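Local coordinates for protein putative thioesterase II (Thermobifida fusca, PDB 3BBJ) that is a putative double-HotDog thioesterase that probably hydrolyses acyl-CoA or related thioesters, though its natural substrate is not established, at residues 24-29 with 34-39; 50-55 with 76-81; 143-148 with 181-186; 237-242 with 246-251. One frame throughout, in Å; residues are numbered along the deposited sequence.

Contact 1 (24-29 with 34-39)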
loop_
_atom_site.group_PDB
_atom_site.type_symbol
_atom_site.label_atom_id
_atom_site.label_comp_id
_atom_site.label_asym_id
_atom_site.label_seq_id
_atom_site.Cartn_x
_atom_site.Cartn_y
_atom_site.Cartn_z
ATOM N N VAL A 24 -7.743 -14.666 -20.728
ATOM C CA VAL A 24 -8.914 -14.118 -20.070
ATOM C C VAL A 24 -9.721 -13.288 -21.085
ATOM O O VAL A 24 -9.161 -12.750 -22.038
ATOM C CB VAL A 24 -8.462 -13.262 -18.836
ATOM C CG1 VAL A 24 -7.777 -11.969 -19.288
ATOM C CG2 VAL A 24 -9.622 -12.954 -17.919
ATOM N N GLU A 25 -11.034 -13.223 -20.888
ATOM C CA GLU A 25 -11.929 -12.354 -21.676
ATOM C C GLU A 25 -12.451 -11.214 -20.809
ATOM O O GLU A 25 -13.172 -11.442 -19.842
ATOM C CB GLU A 25 -13.129 -13.146 -22.245
ATOM C CG GLU A 25 -13.040 -13.444 -23.746
ATOM C CD GLU A 25 -13.464 -12.259 -24.610
ATOM O OE1 GLU A 25 -14.397 -11.516 -24.221
ATOM O OE2 GLU A 25 -12.871 -12.077 -25.693
ATOM N N LEU A 26 -12.097 -9.987 -21.157
ATOM C CA LEU A 26 -12.538 -8.838 -20.370
ATOM C C LEU A 26 -13.974 -8.512 -20.744
ATOM O O LEU A 26 -14.287 -8.242 -21.897
ATOM C CB LEU A 26 -11.618 -7.626 -20.549
ATOM C CG LEU A 26 -10.145 -7.872 -20.204
ATOM C CD1 LEU A 26 -9.508 -6.562 -19.878
ATOM C CD2 LEU A 26 -9.961 -8.857 -19.041
ATOM N N ASP A 27 -14.833 -8.579 -19.737
ATOM C CA ASP A 27 -16.257 -8.404 -19.905
ATOM C C ASP A 27 -16.584 -6.908 -19.949
ATOM O O ASP A 27 -16.347 -6.182 -18.974
ATOM C CB ASP A 27 -16.967 -9.123 -18.750
ATOM C CG ASP A 27 -18.466 -8.951 -18.773
ATOM O OD1 ASP A 27 -18.990 -8.181 -19.599
ATOM O OD2 ASP A 27 -19.118 -9.573 -17.935
ATOM N N PRO A 28 -17.141 -6.443 -21.081
ATOM C CA PRO A 28 -17.412 -5.009 -21.259
ATOM C C PRO A 28 -18.447 -4.435 -20.279
ATOM O O PRO A 28 -18.609 -3.211 -20.190
ATOM C CB PRO A 28 -17.919 -4.926 -22.701
ATOM C CG PRO A 28 -18.418 -6.278 -23.013
ATOM C CD PRO A 28 -17.567 -7.231 -22.253
ATOM N N GLY A 29 -19.168 -5.320 -19.591
ATOM C CA GLY A 29 -20.082 -4.922 -18.524
ATOM C C GLY A 29 -19.375 -4.248 -17.344
ATOM O O GLY A 29 -20.024 -3.612 -16.511
ATOM N N THR A 34 -14.526 4.081 -21.432
ATOM C CA THR A 34 -13.778 3.339 -22.456
ATOM C C THR A 34 -12.766 2.342 -21.851
ATOM O O THR A 34 -12.229 1.470 -22.560
ATOM C CB THR A 34 -13.028 4.294 -23.403
ATOM O OG1 THR A 34 -12.111 5.111 -22.653
ATOM C CG2 THR A 34 -14.023 5.168 -24.204
ATOM N N ALA A 35 -12.498 2.483 -20.552
ATOM C CA ALA A 35 -11.559 1.595 -19.861
ATOM C C ALA A 35 -12.289 0.658 -18.915
ATOM O O ALA A 35 -13.337 0.985 -18.384
ATOM C CB ALA A 35 -10.512 2.401 -19.101
HETATM N N MSE A 36 -11.708 -0.513 -18.705
HETATM C CA MSE A 36 -12.197 -1.446 -17.692
HETATM C C MSE A 36 -11.904 -0.968 -16.276
HETATM O O MSE A 36 -10.858 -0.392 -15.990
HETATM C CB MSE A 36 -11.512 -2.776 -17.884
HETATM C CG MSE A 36 -11.891 -3.451 -19.163
HETATM SE SE MSE A 36 -13.597 -4.267 -18.921
HETATM C CE MSE A 36 -13.967 -4.487 -20.683
ATOM N N ASN A 37 -12.838 -1.224 -15.375
ATOM C CA ASN A 37 -12.618 -0.968 -13.949
ATOM C C ASN A 37 -11.349 -1.726 -13.464
ATOM O O ASN A 37 -11.126 -2.900 -13.829
ATOM C CB ASN A 37 -13.863 -1.389 -13.162
ATOM C CG ASN A 37 -13.606 -1.500 -11.667
ATOM O OD1 ASN A 37 -13.331 -2.590 -11.156
ATOM N ND2 ASN A 37 -13.690 -0.376 -10.964
ATOM N N GLY A 38 -10.524 -1.042 -12.661
ATOM C CA GLY A 38 -9.267 -1.582 -12.170
ATOM C C GLY A 38 -9.430 -2.816 -11.292
ATOM O O GLY A 38 -8.683 -3.784 -11.434
ATOM N N GLY A 39 -10.410 -2.789 -10.395
ATOM C CA GLY A 39 -10.679 -3.912 -9.505
ATOM C C GLY A 39 -11.016 -5.203 -10.229
ATOM O O GLY A 39 -10.692 -6.300 -9.756
#

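Contact 2 (50-55 with 76-81)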
loop_
_atom_site.group_PDB
_atom_site.type_symbol
_atom_site.label_atom_id
_atom_site.label_comp_id
_atom_site.label_asym_id
_atom_site.label_seq_id
_atom_site.Cartn_x
_atom_site.Cartn_y
_atom_site.Cartn_z
ATOM N N LEU A 50 -2.941 -17.251 -7.683
ATOM C CA LEU A 50 -3.262 -18.353 -6.777
ATOM C C LEU A 50 -3.238 -19.704 -7.496
ATOM O O LEU A 50 -3.057 -20.737 -6.861
ATOM C CB LEU A 50 -4.635 -18.136 -6.132
ATOM C CG LEU A 50 -4.796 -16.886 -5.268
ATOM C CD1 LEU A 50 -6.264 -16.681 -4.910
ATOM C CD2 LEU A 50 -3.946 -17.018 -4.042
ATOM N N ALA A 51 -3.454 -19.692 -8.812
ATOM C CA ALA A 51 -3.342 -20.906 -9.618
ATOM C C ALA A 51 -1.890 -21.388 -9.618
ATOM O O ALA A 51 -1.623 -22.594 -9.689
ATOM C CB ALA A 51 -3.824 -20.664 -11.042
ATOM N N GLU A 52 -0.958 -20.446 -9.510
ATOM C CA GLU A 52 0.473 -20.752 -9.515
ATOM C C GLU A 52 1.061 -21.001 -8.130
ATOM O O GLU A 52 2.253 -21.280 -8.008
ATOM C CB GLU A 52 1.232 -19.606 -10.192
ATOM C CG GLU A 52 0.890 -19.457 -11.681
ATOM C CD GLU A 52 1.495 -20.559 -12.549
ATOM O OE1 GLU A 52 2.733 -20.740 -12.494
ATOM O OE2 GLU A 52 0.736 -21.234 -13.289
ATOM N N SER A 53 0.225 -20.940 -7.098
ATOM C CA SER A 53 0.696 -20.980 -5.727
ATOM C C SER A 53 0.218 -22.193 -4.960
ATOM O O SER A 53 -0.867 -22.727 -5.218
ATOM C CB SER A 53 0.215 -19.727 -4.990
ATOM O OG SER A 53 0.553 -19.765 -3.613
ATOM N N ASP A 54 1.036 -22.572 -3.979
ATOM C CA ASP A 54 0.746 -23.675 -3.064
ATOM C C ASP A 54 -0.059 -23.199 -1.848
ATOM O O ASP A 54 -0.480 -23.997 -1.026
ATOM C CB ASP A 54 2.046 -24.398 -2.630
ATOM C CG ASP A 54 3.240 -23.446 -2.429
ATOM O OD1 ASP A 54 3.108 -22.229 -2.667
ATOM O OD2 ASP A 54 4.326 -23.921 -2.047
ATOM N N HIS A 55 -0.283 -21.895 -1.746
ATOM C CA HIS A 55 -1.072 -21.327 -0.665
ATOM C C HIS A 55 -2.398 -20.818 -1.203
ATOM O O HIS A 55 -2.517 -20.482 -2.386
ATOM C CB HIS A 55 -0.294 -20.216 0.010
ATOM C CG HIS A 55 1.026 -20.663 0.547
ATOM N ND1 HIS A 55 1.140 -21.516 1.621
ATOM C CD2 HIS A 55 2.289 -20.374 0.159
ATOM C CE1 HIS A 55 2.419 -21.734 1.870
ATOM N NE2 HIS A 55 3.139 -21.051 0.997
ATOM N N ILE A 76 -2.315 -13.257 -19.801
ATOM C CA ILE A 76 -1.627 -13.147 -18.520
ATOM C C ILE A 76 -0.350 -13.986 -18.450
ATOM O O ILE A 76 -0.328 -15.166 -18.805
ATOM C CB ILE A 76 -2.548 -13.559 -17.382
ATOM C CG1 ILE A 76 -3.689 -12.543 -17.279
ATOM C CG2 ILE A 76 -1.741 -13.694 -16.056
ATOM C CD1 ILE A 76 -4.850 -12.992 -16.408
ATOM N N GLU A 77 0.692 -13.356 -17.926
ATOM C CA GLU A 77 2.029 -13.918 -17.868
ATOM C C GLU A 77 2.495 -13.903 -16.404
ATOM O O GLU A 77 2.687 -12.837 -15.841
ATOM C CB GLU A 77 2.890 -13.030 -18.751
ATOM C CG GLU A 77 4.239 -13.555 -19.142
ATOM C CD GLU A 77 4.856 -12.711 -20.256
ATOM O OE1 GLU A 77 4.198 -12.559 -21.316
ATOM O OE2 GLU A 77 5.994 -12.212 -20.064
ATOM N N THR A 78 2.628 -15.081 -15.789
ATOM C CA THR A 78 2.947 -15.200 -14.356
ATOM C C THR A 78 4.373 -15.644 -14.041
ATOM O O THR A 78 5.078 -16.184 -14.879
ATOM C CB THR A 78 1.982 -16.161 -13.619
ATOM O OG1 THR A 78 2.165 -17.494 -14.087
ATOM C CG2 THR A 78 0.526 -15.747 -13.814
ATOM N N ARG A 79 4.797 -15.398 -12.802
ATOM C CA ARG A 79 6.156 -15.730 -12.365
ATOM C C ARG A 79 6.239 -15.815 -10.844
ATOM O O ARG A 79 5.902 -14.864 -10.150
ATOM C CB ARG A 79 7.120 -14.675 -12.888
ATOM C CG ARG A 79 8.561 -15.062 -12.798
ATOM C CD ARG A 79 9.395 -14.201 -13.721
ATOM N NE ARG A 79 10.814 -14.298 -13.407
ATOM C CZ ARG A 79 11.500 -13.436 -12.657
ATOM N NH1 ARG A 79 10.922 -12.364 -12.117
ATOM N NH2 ARG A 79 12.792 -13.650 -12.450
ATOM N N VAL A 80 6.659 -16.967 -10.331
ATOM C CA VAL A 80 6.791 -17.174 -8.890
ATOM C C VAL A 80 8.112 -16.549 -8.534
ATOM O O VAL A 80 9.130 -16.854 -9.148
ATOM C CB VAL A 80 6.792 -18.691 -8.491
ATOM C CG1 VAL A 80 6.848 -18.853 -6.968
ATOM C CG2 VAL A 80 5.562 -19.408 -9.070
ATOM N N LEU A 81 8.098 -15.642 -7.575
ATOM C CA LEU A 81 9.329 -14.951 -7.179
ATOM C C LEU A 81 10.019 -15.653 -6.016
ATOM O O LEU A 81 11.240 -15.607 -5.899
ATOM C CB LEU A 81 9.038 -13.496 -6.810
ATOM C CG LEU A 81 8.487 -12.609 -7.933
ATOM C CD1 LEU A 81 8.229 -11.178 -7.399
ATOM C CD2 LEU A 81 9.435 -12.603 -9.150
#

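Contact 3 (143-148 with 181-186)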
loop_
_atom_site.group_PDB
_atom_site.type_symbol
_atom_site.label_atom_id
_atom_site.label_comp_id
_atom_site.label_asym_id
_atom_site.label_seq_id
_atom_site.Cartn_x
_atom_site.Cartn_y
_atom_site.Cartn_z
ATOM N N PRO A 143 -22.340 -1.629 -22.127
ATOM C CA PRO A 143 -22.903 -2.981 -22.223
ATOM C C PRO A 143 -23.531 -3.444 -20.911
ATOM O O PRO A 143 -22.879 -3.441 -19.868
ATOM C CB PRO A 143 -21.682 -3.840 -22.597
ATOM C CG PRO A 143 -20.803 -2.887 -23.318
ATOM C CD PRO A 143 -20.916 -1.624 -22.512
ATOM N N ASP A 144 -24.813 -3.784 -20.986
ATOM C CA ASP A 144 -25.607 -4.195 -19.829
ATOM C C ASP A 144 -25.516 -3.145 -18.708
ATOM O O ASP A 144 -25.416 -3.474 -17.536
ATOM C CB ASP A 144 -25.200 -5.618 -19.412
ATOM C CG ASP A 144 -25.232 -6.607 -20.615
ATOM O OD1 ASP A 144 -26.065 -6.421 -21.530
ATOM O OD2 ASP A 144 -24.427 -7.560 -20.671
ATOM N N ASP A 145 -25.567 -1.879 -19.123
ATOM C CA ASP A 145 -25.513 -0.682 -18.253
ATOM C C ASP A 145 -24.183 -0.448 -17.501
ATOM O O ASP A 145 -24.144 0.288 -16.509
ATOM C CB ASP A 145 -26.729 -0.617 -17.304
ATOM C CG ASP A 145 -28.064 -0.554 -18.064
ATOM O OD1 ASP A 145 -28.069 -0.149 -19.249
ATOM O OD2 ASP A 145 -29.113 -0.919 -17.486
ATOM N N GLY A 146 -23.104 -1.013 -18.037
ATOM C CA GLY A 146 -21.749 -0.827 -17.529
ATOM C C GLY A 146 -21.486 -1.067 -16.045
ATOM O O GLY A 146 -22.314 -1.636 -15.322
ATOM N N PHE A 147 -20.324 -0.600 -15.591
ATOM C CA PHE A 147 -19.844 -0.939 -14.257
ATOM C C PHE A 147 -20.868 -0.789 -13.123
ATOM O O PHE A 147 -21.002 -1.689 -12.291
ATOM C CB PHE A 147 -18.572 -0.159 -13.872
ATOM C CG PHE A 147 -18.042 -0.575 -12.557
ATOM C CD1 PHE A 147 -17.359 -1.773 -12.436
ATOM C CD2 PHE A 147 -18.336 0.143 -11.414
ATOM C CE1 PHE A 147 -16.905 -2.209 -11.215
ATOM C CE2 PHE A 147 -17.893 -0.305 -10.171
ATOM C CZ PHE A 147 -17.169 -1.478 -10.082
ATOM N N LEU A 148 -21.583 0.334 -13.104
ATOM C CA LEU A 148 -22.513 0.651 -12.001
ATOM C C LEU A 148 -23.583 -0.410 -11.749
ATOM O O LEU A 148 -24.152 -0.467 -10.646
ATOM C CB LEU A 148 -23.187 2.017 -12.224
ATOM C CG LEU A 148 -22.335 3.268 -11.951
ATOM C CD1 LEU A 148 -23.004 4.519 -12.444
ATOM C CD2 LEU A 148 -22.033 3.396 -10.469
ATOM N N SER A 181 -24.021 -7.209 -7.688
ATOM C CA SER A 181 -25.411 -6.819 -7.878
ATOM C C SER A 181 -26.405 -8.013 -7.883
ATOM O O SER A 181 -26.091 -9.141 -8.313
ATOM C CB SER A 181 -25.555 -6.004 -9.175
ATOM O OG SER A 181 -25.420 -6.826 -10.343
ATOM N N ALA A 182 -27.609 -7.722 -7.398
ATOM C CA ALA A 182 -28.732 -8.645 -7.440
ATOM C C ALA A 182 -28.971 -9.013 -8.900
ATOM O O ALA A 182 -29.090 -10.187 -9.236
ATOM C CB ALA A 182 -29.971 -7.992 -6.822
ATOM N N ARG A 183 -28.984 -7.991 -9.759
ATOM C CA ARG A 183 -29.151 -8.134 -11.205
ATOM C C ARG A 183 -28.269 -9.206 -11.858
ATOM O O ARG A 183 -28.710 -9.930 -12.743
ATOM C CB ARG A 183 -28.825 -6.785 -11.847
ATOM C CG ARG A 183 -29.007 -6.737 -13.343
ATOM C CD ARG A 183 -28.474 -5.458 -13.929
ATOM N NE ARG A 183 -28.620 -5.470 -15.377
ATOM C CZ ARG A 183 -28.671 -4.390 -16.144
ATOM N NH1 ARG A 183 -28.577 -3.177 -15.609
ATOM N NH2 ARG A 183 -28.809 -4.520 -17.453
ATOM N N ASP A 184 -27.009 -9.265 -11.448
ATOM C CA ASP A 184 -26.031 -10.183 -12.041
ATOM C C ASP A 184 -26.007 -11.554 -11.388
ATOM O O ASP A 184 -25.216 -12.430 -11.803
ATOM C CB ASP A 184 -24.631 -9.608 -11.928
ATOM C CG ASP A 184 -24.414 -8.431 -12.811
ATOM O OD1 ASP A 184 -25.362 -8.047 -13.521
ATOM O OD2 ASP A 184 -23.278 -7.890 -12.789
ATOM N N GLY A 185 -26.834 -11.739 -10.356
ATOM C CA GLY A 185 -26.924 -13.045 -9.700
ATOM C C GLY A 185 -26.744 -13.118 -8.191
ATOM O O GLY A 185 -26.535 -14.203 -7.668
ATOM N N GLY A 186 -26.850 -11.986 -7.493
ATOM C CA GLY A 186 -26.816 -11.964 -6.032
ATOM C C GLY A 186 -25.405 -11.914 -5.458
ATOM O O GLY A 186 -24.403 -11.817 -6.190
#

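Contact 4 (237-242 with 246-251)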
loop_
_atom_site.group_PDB
_atom_site.type_symbol
_atom_site.label_atom_id
_atom_site.label_comp_id
_atom_site.label_asym_id
_atom_site.label_seq_id
_atom_site.Cartn_x
_atom_site.Cartn_y
_atom_site.Cartn_z
ATOM N N SER A 237 -14.544 4.628 3.141
ATOM C CA SER A 237 -13.565 5.231 2.224
ATOM C C SER A 237 -13.174 6.616 2.698
ATOM O O SER A 237 -14.027 7.416 2.989
ATOM C CB SER A 237 -14.126 5.332 0.819
ATOM O OG SER A 237 -13.122 5.857 -0.023
ATOM N N THR A 238 -11.879 6.893 2.772
ATOM C CA THR A 238 -11.395 8.166 3.254
ATOM C C THR A 238 -10.208 8.634 2.432
ATOM O O THR A 238 -9.675 7.895 1.615
ATOM C CB THR A 238 -11.011 8.092 4.751
ATOM O OG1 THR A 238 -9.845 7.294 4.920
ATOM C CG2 THR A 238 -12.135 7.494 5.551
ATOM N N CYS A 239 -9.816 9.879 2.675
ATOM C CA CYS A 239 -8.738 10.529 1.960
ATOM C C CYS A 239 -8.115 11.544 2.892
ATOM O O CYS A 239 -8.828 12.312 3.542
ATOM C CB CYS A 239 -9.288 11.237 0.716
ATOM S SG CYS A 239 -8.112 12.332 -0.089
ATOM N N ALA A 240 -6.790 11.525 2.990
ATOM C CA ALA A 240 -6.065 12.456 3.876
ATOM C C ALA A 240 -5.513 13.664 3.134
ATOM O O ALA A 240 -5.337 14.716 3.738
ATOM C CB ALA A 240 -4.941 11.723 4.649
ATOM N N LEU A 241 -5.251 13.543 1.833
ATOM C CA LEU A 241 -4.685 14.679 1.103
ATOM C C LEU A 241 -4.940 14.670 -0.404
ATOM O O LEU A 241 -4.775 13.649 -1.074
ATOM C CB LEU A 241 -3.162 14.748 1.346
ATOM C CG LEU A 241 -2.378 15.945 0.759
ATOM C CD1 LEU A 241 -2.682 17.199 1.535
ATOM C CD2 LEU A 241 -0.896 15.716 0.782
ATOM N N VAL A 242 -5.347 15.827 -0.923
ATOM C CA VAL A 242 -5.406 16.051 -2.353
ATOM C C VAL A 242 -4.418 17.195 -2.578
ATOM O O VAL A 242 -4.600 18.272 -2.009
ATOM C CB VAL A 242 -6.792 16.470 -2.818
ATOM C CG1 VAL A 242 -6.748 16.818 -4.278
ATOM C CG2 VAL A 242 -7.816 15.371 -2.532
ATOM N N TRP A 246 -2.712 14.786 -7.018
ATOM C CA TRP A 246 -2.626 13.470 -6.410
ATOM C C TRP A 246 -3.581 13.346 -5.235
ATOM O O TRP A 246 -3.783 14.294 -4.486
ATOM C CB TRP A 246 -1.197 13.208 -5.930
ATOM C CG TRP A 246 -0.213 13.078 -7.055
ATOM C CD1 TRP A 246 0.559 14.060 -7.583
ATOM C CD2 TRP A 246 0.095 11.887 -7.799
ATOM N NE1 TRP A 246 1.322 13.564 -8.617
ATOM C CE2 TRP A 246 1.053 12.233 -8.765
ATOM C CE3 TRP A 246 -0.355 10.566 -7.746
ATOM C CZ2 TRP A 246 1.581 11.301 -9.655
ATOM C CZ3 TRP A 246 0.158 9.652 -8.636
ATOM C CH2 TRP A 246 1.118 10.013 -9.568
ATOM N N PHE A 247 -4.192 12.177 -5.094
ATOM C CA PHE A 247 -5.012 11.888 -3.912
ATOM C C PHE A 247 -4.825 10.443 -3.463
ATOM O O PHE A 247 -4.469 9.564 -4.259
ATOM C CB PHE A 247 -6.500 12.189 -4.157
ATOM C CG PHE A 247 -7.138 11.325 -5.203
ATOM C CD1 PHE A 247 -7.043 11.655 -6.549
ATOM C CD2 PHE A 247 -7.871 10.199 -4.843
ATOM C CE1 PHE A 247 -7.610 10.869 -7.511
ATOM C CE2 PHE A 247 -8.466 9.398 -5.817
ATOM C CZ PHE A 247 -8.333 9.726 -7.152
ATOM N N ASP A 248 -5.053 10.227 -2.172
ATOM C CA ASP A 248 -5.061 8.886 -1.591
ATOM C C ASP A 248 -6.516 8.463 -1.310
ATOM O O ASP A 248 -7.310 9.252 -0.782
ATOM C CB ASP A 248 -4.229 8.830 -0.308
ATOM C CG ASP A 248 -4.755 9.761 0.783
ATOM O OD1 ASP A 248 -4.716 10.989 0.574
ATOM O OD2 ASP A 248 -5.180 9.274 1.851
ATOM N N GLU A 249 -6.863 7.232 -1.682
ATOM C CA GLU A 249 -8.183 6.656 -1.367
ATOM C C GLU A 249 -7.965 5.422 -0.509
ATOM O O GLU A 249 -7.408 4.430 -0.947
ATOM C CB GLU A 249 -8.940 6.308 -2.646
ATOM C CG GLU A 249 -10.319 5.688 -2.467
ATOM C CD GLU A 249 -11.042 5.452 -3.813
ATOM O OE1 GLU A 249 -11.174 6.421 -4.613
ATOM O OE2 GLU A 249 -11.491 4.303 -4.066
ATOM N N ASN A 250 -8.435 5.483 0.714
ATOM C CA ASN A 250 -8.218 4.424 1.684
ATOM C C ASN A 250 -9.530 3.698 1.918
ATOM O O ASN A 250 -10.454 4.295 2.445
ATOM C CB ASN A 250 -7.728 5.059 2.972
ATOM C CG ASN A 250 -6.642 6.071 2.714
ATOM O OD1 ASN A 250 -5.648 5.739 2.102
ATOM N ND2 ASN A 250 -6.844 7.324 3.137
ATOM N N VAL A 251 -9.602 2.416 1.540
ATOM C CA VAL A 251 -10.834 1.647 1.680
ATOM C C VAL A 251 -10.641 0.451 2.627
ATOM O O VAL A 251 -9.760 -0.372 2.441
ATOM C CB VAL A 251 -11.346 1.158 0.276
ATOM C CG1 VAL A 251 -12.540 0.209 0.416
ATOM C CG2 VAL A 251 -11.684 2.341 -0.631
HETATM O O HOH W 1 -11.098 4.110 5.176
#

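Contact 1 (24-29 with 34-39)
Met36, modelled as selenomethionine, turns CG beside its backbone N (chi1 -67°) and bends again at chi2 (-79°). The two bends carry SE and CE onto the chain at Leu26, Asp27 and Pro28. Leu26 also sets CG beside its backbone N, and its side chain crosses that of Met36 at a slant. Met36 CE reaches Leu26 CB at 3.9 Å, and Met36 CG lies 4.0 Å from Leu26 CD1. Met36 CE also lies 3.5 Å from Pro28 CA. The selenium comes close to a carbonyl, with Met36 SE 3.4 Å from Asp27 O. The contact lies in the N-terminal HotDog domain, where strand 21-26 ends and the chain loops toward helix 38-51. Leu26 and Met36 both pack on Leu41 of that helix, so the apolar contact extends to the helix. On the strand side the turn is fixed by Asp27. Asp27 OD1 accepts from Gly29 N at 2.9 Å, an Asx turn, and the N-H meets the oxygen from above the carboxylate plane, 49° out of it. The other oxygen, OD2, forms a salt bridge with Arg7. Asn37, the residue after Met36, is the N-cap of the helix, and its OD1 accepts from Tyr40 N.

Contact 2 (50-55 with 76-81)
The chain leaving helix 38-51 passes strand 72-82 at a distance, and the nearest CA atoms, of Glu52 and Val80, are 7.3 Å apart. The backbones stay apart, and side chains, with one carbonyl, close the gap. This is the end of the long helix of the HotDog domain, lying against its antiparallel sheet. Glu52 sends CG toward the strand and bends at chi2 (-73°), which lays the middle of its chain slantwise over Thr78. Its carboxylate goes on to Tyr22 of the adjoining strand 21-26, whose OH is hydrogen-bonded to Glu52 OE2. With the side chain of Glu52 cut back to alanine, Tyr22 OH is likely to lose this partner and a gap to open beside Thr78. Val80 points its CG2 at the turn instead, 3.9 Å from Glu52 O. The turn itself is held by Ser53, whose OG accepts from His55 N at 3.0 Å, an ST turn. That hydroxyl also bonds to Thr108 OG1, and His55 NE2 bonds to Gly84 O, so the loop is tied to strand 99-109 and to the turn after strand 72-82. Ser48 and Tyr22 pack on Thr78 as well. The Thr78 hydroxyl is buried here and has no polar partner in the model: Thr78 OG1 meets the Glu52 methylene carbon CG at 3.4 Å.

Contact 3 (143-148 with 181-186)
Arg183 NH1 donates to Asp145 OD2 at 3.0 Å, and this nearly straight bond (166° at the hydrogen) is part of a salt bridge. The carboxylate stands at the edge of the guanidinium, close to its plane. The two flat groups are steeply turned, 78° apart. OD2 is met on its anti side and somewhat out of the carboxylate plane. Arg183 reaches this far because CG lies anti to the backbone N (chi1 -177°) and the chain stays extended to NE. Asp144 O lies over one face of the guanidinium, offset toward its rim and 3.6 Å from Arg183 NH2. The hydrogen bond to that carbonyl comes from Arg150 NH2. The Asp144 carboxylate turns elsewhere, to a salt bridge with Arg7. The other oxygen of Asp145, OD1, accepts from Ser140 N, so both carboxylate oxygens have a partner. Asp144 and Asp145 both have positive phi, and the tight turn they form is closed by Gly146 N to Pro143 O at 3.0 Å. Across the contact, Ala182 to Gly185 form a type I turn. Ser181 OG accepts from Asp184 N at 3.1 Å, while Asp184 itself bridges to Arg150. The arrangement is a surface salt bridge between two loops of the C-terminal HotDog domain, with Arg183 projecting from a type I beta turn overlapped by an ST motif at Ser181.

Contact 4 (237-242 with 246-251)
Ser237 pairs with Val251 in a non-hydrogen-bonded antiparallel pair, and Ser237 OG touches Val251 CG2 at 3.8 Å. Thr238 and Asn250 form the next, hydrogen-bonded pair: Thr238 N donates to Asn250 O, and Asn250 N to Thr238 O at 2.9 Å. Their side chains cross at about a right angle, joined by a weak bond from Asn250 ND2 to Thr238 OG1. At Cys239 the regular ladder stops, and Cys239 SG lies 3.3 Å from Asp248 O. The Asp248 side chain then stands in for backbone carbonyls. Its chi1 of 61° swings the carboxylate across to the other strand. Ala240 N donates to Asp248 OD2 at 3.0 Å and Leu241 N to the syn lone pair of Asp248 OD1 at 2.9 Å. Asn250 ND2 also donates to OD2, on its anti side. OD1 also forms a salt bridge with Arg225 of the second subunit. Replacing Asp248 by alanine is likely to strand both amides, Asn250 ND2 and that arginine without their acceptor. Val242 lies alongside Phe247, Val242 CG2 to Phe247 CB 3.8 Å. This hairpin of strands 233-243 and 246-254 is flanked by strands 173-180 and 260-269, and at Leu241 and Val242 it pairs with a strand of the second subunit.

Contacts 1 and 2 belong to the N-terminal HotDog domain, contacts 3 and 4 to the C-terminal one. The first two share helix 38-51 and neighbouring strands, and they meet where Val24 CG1 lies 4.2 Å from Ile76 CD1. Contact 3 comes up against contact 1 from the other domain, their centres 13 Å apart. Asn37 CG packs on Phe147 CE1 at 3.4 Å and Pro28 CB on Pro143 CG at 3.6 Å, so these loops join the two domains. Arg7 bridges both, binding Asp27 and Asp144. Contact 4 touches none of the others; its nearest atoms are about 9 Å from those of contact 1. It is the one most involved with the second subunit, which contact 2 touches only at Leu81.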